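Solute-binding protein (Thermoactinomyces vulgaris, PDB 2ZYO) binds maltodextrins such as maltotetraose, and probably cyclodextrins, and is likely to deliver them to a membrane transporter for uptake. Local coordinates at residues Val131-Asn136 against Ala244-Pro249. Residues are numbered along the deposited sequence; the frame is centred on the assembly and turned at random.
Sequences VALIYN and AVINGP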
loop_
_atom_site.group_PDB
_atom_site.type_symbol
_atom_site.label_atom_id
_atom_site.label_comp_id
_atom_site.label_asym_id
_atom_site.label_seq_id
_atom_site.Cartn_x
_atom_site.Cartn_y
_atom_site.Cartn_z
ATOM N N VAL A 131 1.338 3.456 -6.045
ATOM C CA VAL A 131 1.770 4.648 -6.775
ATOM C C VAL A 131 1.467 4.460 -8.260
ATOM O O VAL A 131 1.283 3.337 -8.735
ATOM C CB VAL A 131 3.277 5.001 -6.563
ATOM C CG1 VAL A 131 3.569 5.279 -5.095
ATOM C CG2 VAL A 131 4.199 3.918 -7.112
ATOM N N ALA A 132 1.392 5.574 -8.976
ATOM C CA ALA A 132 1.232 5.570 -10.427
ATOM C C ALA A 132 1.764 6.895 -10.937
ATOM O O ALA A 132 2.274 7.701 -10.151
ATOM C CB ALA A 132 -0.232 5.381 -10.815
ATOM N N LEU A 133 1.651 7.126 -12.241
ATOM C CA LEU A 133 2.077 8.397 -12.813
ATOM C C LEU A 133 0.928 9.395 -12.737
ATOM O O LEU A 133 -0.051 9.289 -13.481
ATOM C CB LEU A 133 2.569 8.221 -14.254
ATOM C CG LEU A 133 3.393 9.383 -14.820
ATOM C CD1 LEU A 133 4.768 9.472 -14.162
ATOM C CD2 LEU A 133 3.523 9.247 -16.324
ATOM N N ILE A 134 1.048 10.344 -11.812
ATOM C CA ILE A 134 0.061 11.410 -11.664
ATOM C C ILE A 134 0.578 12.616 -12.428
ATOM O O ILE A 134 1.713 13.046 -12.215
ATOM C CB ILE A 134 -0.167 11.787 -10.183
ATOM C CG1 ILE A 134 -0.554 10.551 -9.358
ATOM C CG2 ILE A 134 -1.233 12.875 -10.065
ATOM C CD1 ILE A 134 -0.579 10.792 -7.849
ATOM N N TYR A 135 -0.243 13.158 -13.321
ATOM C CA TYR A 135 0.214 14.248 -14.177
ATOM C C TYR A 135 -0.737 15.437 -14.257
ATOM O O TYR A 135 -1.938 15.311 -14.021
ATOM C CB TYR A 135 0.609 13.734 -15.572
ATOM C CG TYR A 135 -0.494 13.089 -16.389
ATOM C CD1 TYR A 135 -1.159 13.804 -17.382
ATOM C CD2 TYR A 135 -0.845 11.751 -16.195
ATOM C CE1 TYR A 135 -2.160 13.216 -18.146
ATOM C CE2 TYR A 135 -1.845 11.153 -16.956
ATOM C CZ TYR A 135 -2.496 11.890 -17.929
ATOM O OH TYR A 135 -3.480 11.301 -18.685
ATOM N N ASN A 136 -0.161 16.597 -14.561
ATOM C CA ASN A 136 -0.902 17.831 -14.748
ATOM C C ASN A 136 -1.332 17.922 -16.208
ATOM O O ASN A 136 -0.490 18.058 -17.095
ATOM C CB ASN A 136 -0.007 19.018 -14.367
ATOM C CG ASN A 136 -0.728 20.356 -14.417
ATOM O OD1 ASN A 136 -1.701 20.535 -15.149
ATOM N ND2 ASN A 136 -0.229 21.314 -13.646
ATOM N N ALA A 244 4.641 15.807 -14.177
ATOM C CA ALA A 244 4.292 14.488 -13.661
ATOM C C ALA A 244 5.028 14.153 -12.372
ATOM O O ALA A 244 6.186 14.534 -12.186
ATOM C CB ALA A 244 4.562 13.417 -14.714
ATOM N N VAL A 245 4.334 13.451 -11.480
ATOM C CA VAL A 245 4.946 12.874 -10.288
ATOM C C VAL A 245 4.647 11.378 -10.232
ATOM O O VAL A 245 3.736 10.894 -10.912
ATOM C CB VAL A 245 4.460 13.555 -8.969
ATOM C CG1 VAL A 245 4.747 15.057 -8.982
ATOM C CG2 VAL A 245 2.976 13.289 -8.711
ATOM N N ILE A 246 5.435 10.649 -9.446
ATOM C CA ILE A 246 5.105 9.272 -9.106
ATOM C C ILE A 246 4.640 9.290 -7.655
ATOM O O ILE A 246 5.424 9.557 -6.744
ATOM C CB ILE A 246 6.297 8.305 -9.307
ATOM C CG1 ILE A 246 6.729 8.294 -10.777
ATOM C CG2 ILE A 246 5.926 6.894 -8.842
ATOM C CD1 ILE A 246 7.986 7.501 -11.060
ATOM N N ASN A 247 3.350 9.039 -7.453
ATOM C CA ASN A 247 2.752 9.113 -6.125
ATOM C C ASN A 247 1.460 8.312 -6.073
ATOM O O ASN A 247 0.981 7.836 -7.102
ATOM C CB ASN A 247 2.499 10.575 -5.739
ATOM C CG ASN A 247 2.581 10.813 -4.240
ATOM O OD1 ASN A 247 2.741 9.877 -3.448
ATOM N ND2 ASN A 247 2.478 12.078 -3.841
ATOM N N GLY A 248 0.909 8.159 -4.872
ATOM C CA GLY A 248 -0.290 7.354 -4.674
ATOM C C GLY A 248 -1.570 8.160 -4.560
ATOM O O GLY A 248 -1.538 9.391 -4.584
ATOM N N PRO A 249 -2.710 7.462 -4.435
ATOM C CA PRO A 249 -4.047 8.063 -4.381
ATOM C C PRO A 249 -4.253 9.014 -3.201
ATOM O O PRO A 249 -5.139 9.872 -3.253
ATOM C CB PRO A 249 -4.975 6.848 -4.259
ATOM C CG PRO A 249 -4.112 5.749 -3.753
ATOM C CD PRO A 249 -2.770 5.993 -4.351
#
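Ile134 lies against Val245 and reaches on to Asn247, forming the tight half of an antiparallel strand pair within a mixed sheet of this periplasmic-binding-protein fold. Ile134 CB meets Val245 CG2 at 3.8 Å. Because CG1 stands anti to the carbonyl carbon (chi1 -55°) and the chain is extended beyond it, Ile134 CD1 is carried along the neighbouring strand to 3.7 Å from Asn247 CB, also touching that residue's carbonyl. Beneath this patch the two backbones exchange paired bonds: Val245 N to Ile134 O is short (2.8 Å) and nearly straight at 169°, whereas Ile134 N to Val245 O is more bent. The Ala132-Asn247 pair is bonded both ways too, but Ala132 N sits above the carbonyl plane of Asn247, 38° out of it, where strand 244-247 ends and the chain runs on into Gly248. Leu133, Ile246 and Ala244 occupy the other face. Leu133 CD1 bridges the latter two, 4.0 Å from Ala244 CB and 4.1 Å from Ile246 CG1, and Val131 CG2 meets Ile246 CG2 farther along. Phe179 of helix 174-183 packs on Ile246, while Phe237 and Val233 of helix 230-238 pack on Val245 across the sheet. Side-chain packing thins at Tyr135, which is partly exposed, although its backbone stays close to Ala244: Tyr135 CB alone meets Ala244 CB (4.1 Å), and the ring leads away to Met140 and Val143, with Leu133 O at its edge, in the ring plane. At the opposite end the buried Asn247 amide, about 6 Å from a bound glucose, takes bonds at OD1 from Tyr176 OH and, weakly, from Gly248 N and Trp250 NE1, while ND2 bonds Tyr255 OH. With backbone bonds and apolar packing fixing its position, Asn247 can probably orient the Tyr176 hydroxyl and Trp250 indole of the glycan pocket from the second shell.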